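PDB 1OI4: Protein/nucleic acid deglycase 2 from Escherichia coli, which repairs proteins and nucleotides glycated by glyoxal or methylglyoxal, hydrolysing the early Maillard adducts and releasing glycolate or lactate. Local coordinates for residues V82-G94 / F110-I124. Sequence-based numbering, arbitrary orientation.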
# COMPACT_ATOMS: atom_id res chain seq x y z
N VAL A 82 7.86 -7.33 -22.36
CA VAL A 82 9.00 -7.97 -21.71
C VAL A 82 8.57 -9.29 -21.10
O VAL A 82 7.39 -9.56 -20.92
CB VAL A 82 9.62 -7.09 -20.60
CG1 VAL A 82 10.25 -5.85 -21.22
CG2 VAL A 82 8.56 -6.69 -19.60
N THR A 83 9.56 -10.10 -20.76
CA THR A 83 9.34 -11.41 -20.17
C THR A 83 10.27 -11.60 -18.99
O THR A 83 11.37 -11.05 -18.98
CB THR A 83 9.64 -12.51 -21.19
OG1 THR A 83 9.64 -13.78 -20.54
CG2 THR A 83 11.02 -12.27 -21.82
N PRO A 84 9.85 -12.37 -17.98
CA PRO A 84 10.72 -12.59 -16.82
C PRO A 84 12.01 -13.28 -17.28
O PRO A 84 13.07 -13.10 -16.68
CB PRO A 84 9.88 -13.51 -15.94
CG PRO A 84 8.46 -13.12 -16.30
CD PRO A 84 8.53 -12.99 -17.79
N ALA A 85 11.90 -14.04 -18.36
CA ALA A 85 13.03 -14.79 -18.91
C ALA A 85 14.25 -13.95 -19.27
O ALA A 85 15.39 -14.37 -19.03
CB ALA A 85 12.58 -15.58 -20.13
N GLU A 86 14.03 -12.77 -19.83
CA GLU A 86 15.15 -11.94 -20.26
C GLU A 86 15.92 -11.22 -19.15
O GLU A 86 16.94 -10.59 -19.42
CB GLU A 86 14.68 -10.92 -21.29
CG GLU A 86 13.90 -9.75 -20.72
CD GLU A 86 13.44 -8.78 -21.80
OE1 GLU A 86 12.36 -9.00 -22.39
OE2 GLU A 86 14.17 -7.81 -22.08
N PHE A 87 15.44 -11.31 -17.91
CA PHE A 87 16.13 -10.62 -16.81
C PHE A 87 16.83 -11.57 -15.85
O PHE A 87 16.46 -12.73 -15.70
CB PHE A 87 15.14 -9.75 -16.03
CG PHE A 87 14.42 -8.75 -16.88
CD1 PHE A 87 13.10 -8.97 -17.28
CD2 PHE A 87 15.07 -7.60 -17.34
CE1 PHE A 87 12.45 -8.08 -18.13
CE2 PHE A 87 14.42 -6.70 -18.19
CZ PHE A 87 13.11 -6.95 -18.58
N ASP A 88 17.85 -11.04 -15.18
CA ASP A 88 18.63 -11.81 -14.22
C ASP A 88 18.12 -11.62 -12.80
O ASP A 88 18.27 -12.50 -11.95
CB ASP A 88 20.10 -11.38 -14.31
CG ASP A 88 20.70 -11.68 -15.67
OD1 ASP A 88 20.94 -12.87 -15.95
OD2 ASP A 88 20.91 -10.73 -16.45
N ALA A 89 17.50 -10.47 -12.55
CA ALA A 89 16.98 -10.17 -11.22
C ALA A 89 15.85 -9.17 -11.31
O ALA A 89 15.63 -8.56 -12.36
CB ALA A 89 18.10 -9.62 -10.34
N LEU A 90 15.14 -8.99 -10.21
CA LEU A 90 14.01 -8.07 -10.16
C LEU A 90 14.03 -7.20 -8.92
O LEU A 90 14.21 -7.69 -7.80
CB LEU A 90 12.70 -8.87 -10.21
CG LEU A 90 11.41 -8.11 -9.87
CD1 LEU A 90 11.17 -7.01 -10.89
CD2 LEU A 90 10.24 -9.10 -9.86
N LEU A 91 13.85 -5.90 -9.12
CA LEU A 91 13.83 -4.95 -8.01
C LEU A 91 12.42 -4.40 -7.84
O LEU A 91 11.77 -4.03 -8.82
CB LEU A 91 14.79 -3.78 -8.29
CG LEU A 91 14.69 -2.59 -7.34
CD1 LEU A 91 15.14 -3.01 -5.94
CD2 LEU A 91 15.56 -1.46 -7.86
N LEU A 92 11.95 -4.35 -6.61
CA LEU A 92 10.61 -3.84 -6.33
C LEU A 92 10.70 -2.75 -5.27
O LEU A 92 10.72 -3.03 -4.07
CB LEU A 92 9.71 -4.98 -5.83
CG LEU A 92 9.55 -6.17 -6.77
CD1 LEU A 92 8.80 -7.30 -6.06
CD2 LEU A 92 8.81 -5.74 -8.03
N PRO A 93 10.78 -1.48 -5.70
CA PRO A 93 10.86 -0.37 -4.74
C PRO A 93 9.51 -0.16 -4.03
O PRO A 93 8.47 -0.62 -4.52
CB PRO A 93 11.26 0.82 -5.62
CG PRO A 93 10.72 0.46 -6.97
CD PRO A 93 11.02 -1.01 -7.08
N GLY A 94 9.55 0.52 -2.89
CA GLY A 94 8.34 0.75 -2.12
C GLY A 94 7.56 2.03 -2.40
O GLY A 94 7.37 2.40 -3.56
N PHE A 110 3.89 -11.25 -13.59
CA PHE A 110 5.31 -11.08 -13.86
C PHE A 110 6.09 -11.42 -12.59
O PHE A 110 7.07 -12.17 -12.62
CB PHE A 110 5.60 -9.64 -14.27
CG PHE A 110 7.03 -9.40 -14.69
CD1 PHE A 110 7.40 -9.52 -16.03
CD2 PHE A 110 8.00 -9.07 -13.75
CE1 PHE A 110 8.72 -9.31 -16.42
CE2 PHE A 110 9.32 -8.85 -14.14
CZ PHE A 110 9.68 -8.97 -15.48
N THR A 111 5.65 -10.85 -11.47
CA THR A 111 6.29 -11.08 -10.19
C THR A 111 6.26 -12.56 -9.82
O THR A 111 7.27 -13.12 -9.39
CB THR A 111 5.61 -10.26 -9.07
OG1 THR A 111 5.62 -8.87 -9.41
CG2 THR A 111 6.34 -10.46 -7.74
N ARG A 112 5.09 -13.19 -9.98
CA ARG A 112 4.92 -14.60 -9.65
C ARG A 112 5.86 -15.49 -10.46
O ARG A 112 6.58 -16.32 -9.91
CB ARG A 112 3.48 -15.03 -9.90
CG ARG A 112 3.21 -16.51 -9.66
CD ARG A 112 1.79 -16.91 -10.07
NE ARG A 112 0.79 -16.22 -9.26
CZ ARG A 112 -0.12 -15.38 -9.74
NH1 ARG A 112 -0.99 -14.80 -8.92
NH2 ARG A 112 -0.17 -15.13 -11.04
N ASP A 113 5.82 -15.33 -11.78
CA ASP A 113 6.66 -16.11 -12.67
C ASP A 113 8.14 -15.88 -12.42
O ASP A 113 8.93 -16.83 -12.49
CB ASP A 113 6.33 -15.77 -14.12
CG ASP A 113 4.96 -16.26 -14.54
OD1 ASP A 113 4.58 -16.01 -15.70
OD2 ASP A 113 4.27 -16.87 -13.70
N PHE A 114 8.51 -14.64 -12.12
CA PHE A 114 9.91 -14.34 -11.87
C PHE A 114 10.37 -15.07 -10.61
O PHE A 114 11.43 -15.71 -10.61
CB PHE A 114 10.14 -12.84 -11.71
CG PHE A 114 11.57 -12.43 -11.96
CD1 PHE A 114 12.01 -12.15 -13.25
CD2 PHE A 114 12.49 -12.42 -10.92
CE1 PHE A 114 13.35 -11.87 -13.51
CE2 PHE A 114 13.84 -12.15 -11.16
CZ PHE A 114 14.27 -11.87 -12.46
N VAL A 115 9.58 -14.98 -9.55
CA VAL A 115 9.92 -15.64 -8.30
C VAL A 115 10.02 -17.16 -8.50
O VAL A 115 10.96 -17.79 -8.02
CB VAL A 115 8.87 -15.36 -7.21
CG1 VAL A 115 9.14 -16.24 -5.99
CG2 VAL A 115 8.93 -13.88 -6.80
N ASN A 116 9.05 -17.73 -9.21
CA ASN A 116 9.05 -19.17 -9.46
C ASN A 116 10.20 -19.61 -10.36
O ASN A 116 10.47 -20.81 -10.49
CB ASN A 116 7.72 -19.61 -10.07
CG ASN A 116 6.58 -19.61 -9.06
OD1 ASN A 116 6.81 -19.76 -7.86
ND2 ASN A 116 5.36 -19.45 -9.53
N SER A 117 10.90 -18.66 -10.98
CA SER A 117 12.03 -18.98 -11.84
C SER A 117 13.27 -19.22 -10.99
O SER A 117 14.26 -19.77 -11.47
CB SER A 117 12.31 -17.85 -12.83
OG SER A 117 12.90 -16.74 -12.18
N GLY A 118 13.21 -18.80 -9.73
CA GLY A 118 14.34 -18.99 -8.83
C GLY A 118 15.34 -17.85 -8.83
O GLY A 118 16.25 -17.82 -8.00
N LYS A 119 15.17 -16.92 -9.76
CA LYS A 119 16.06 -15.77 -9.88
C LYS A 119 15.88 -14.81 -8.71
O LYS A 119 14.79 -14.71 -8.14
CB LYS A 119 15.77 -15.02 -11.18
CG LYS A 119 16.01 -15.81 -12.45
CD LYS A 119 15.52 -15.00 -13.65
CE LYS A 119 15.76 -15.74 -14.95
NZ LYS A 119 15.16 -15.02 -16.11
N PRO A 120 16.95 -14.08 -8.35
CA PRO A 120 16.91 -13.13 -7.23
C PRO A 120 15.87 -12.02 -7.38
O PRO A 120 15.65 -11.49 -8.47
CB PRO A 120 18.33 -12.56 -7.21
CG PRO A 120 19.17 -13.67 -7.82
CD PRO A 120 18.29 -14.13 -8.96
N VAL A 121 15.22 -11.69 -6.27
CA VAL A 121 14.22 -10.62 -6.25
C VAL A 121 14.54 -9.78 -5.02
O VAL A 121 14.75 -10.32 -3.93
CB VAL A 121 12.79 -11.19 -6.13
CG1 VAL A 121 11.78 -10.06 -6.09
CG2 VAL A 121 12.51 -12.10 -7.31
N PHE A 122 14.59 -8.46 -5.21
CA PHE A 122 14.90 -7.53 -4.12
C PHE A 122 13.68 -6.64 -3.86
O PHE A 122 13.32 -5.83 -4.71
CB PHE A 122 16.09 -6.65 -4.50
CG PHE A 122 17.16 -7.37 -5.30
CD1 PHE A 122 17.63 -6.81 -6.48
CD2 PHE A 122 17.69 -8.58 -4.86
CE1 PHE A 122 18.63 -7.46 -7.23
CE2 PHE A 122 18.68 -9.23 -5.59
CZ PHE A 122 19.15 -8.67 -6.78
N ALA A 123 13.05 -6.80 -2.70
CA ALA A 123 11.86 -6.02 -2.37
C ALA A 123 12.02 -5.27 -1.05
O ALA A 123 12.28 -5.87 -0.01
CB ALA A 123 10.65 -6.94 -2.30
N ILE A 124 11.84 -3.96 -1.10
CA ILE A 124 12.00 -3.14 0.10
C ILE A 124 10.77 -2.29 0.45
O ILE A 124 10.03 -1.84 -0.42
CB ILE A 124 13.23 -2.22 -0.06
CG1 ILE A 124 13.43 -1.37 1.19
CG2 ILE A 124 13.06 -1.33 -1.30
CD1 ILE A 124 14.80 -0.70 1.25
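Lys119 runs along Phe87 O to the turn at Pro84-Phe87 with its chain fully extended beyond CG, and the ammonium group meets three backbone carbonyls. Lys119 NZ lies 2.7 Å from Phe87 O, nearly in line with that C=O; it also bonds Pro84 O, from the face opposite to the one Phe87 N uses, and makes a third hydrogen bond to Ala85 O from above the carbonyl plane. With alanine in place of Lys119, the three carbonyls would probably lose their shared donor, leaving the turn less firmly tied to the loop before strand 121-124. Beside the lysine, two phenylalanines of the helix pack against the same turn. With chi1 at -159°, the Phe114 ring is carried across to the strand, CZ against Ala89; it takes Leu90 CB over one face, 3.9 Å from the centroid, while Phe87 CB touches the ring edge at CE1. Phe110 receives Pro84 CG over a face in a second CH-pi contact, and Phe110 CZ meets Phe87 CD1 at 3.9 Å, the two side chains crossing at about a right angle. Further on, strands 89-92 and 121-124 run parallel, bonded Leu90 N to Pro120 O, Phe122 N to Leu90 O and Leu92 N to Phe122 O, then weakly Ile124 N to Leu92 O. This is a beta-alpha-beta crossover in the DJ-1/PfpI central sheet: strand 89-92 lies between 25-29 and 121-124, helix 105-116 covers the Leu90 face, and helix 180-191 packs on Leu91 and Phe122 across the sheet.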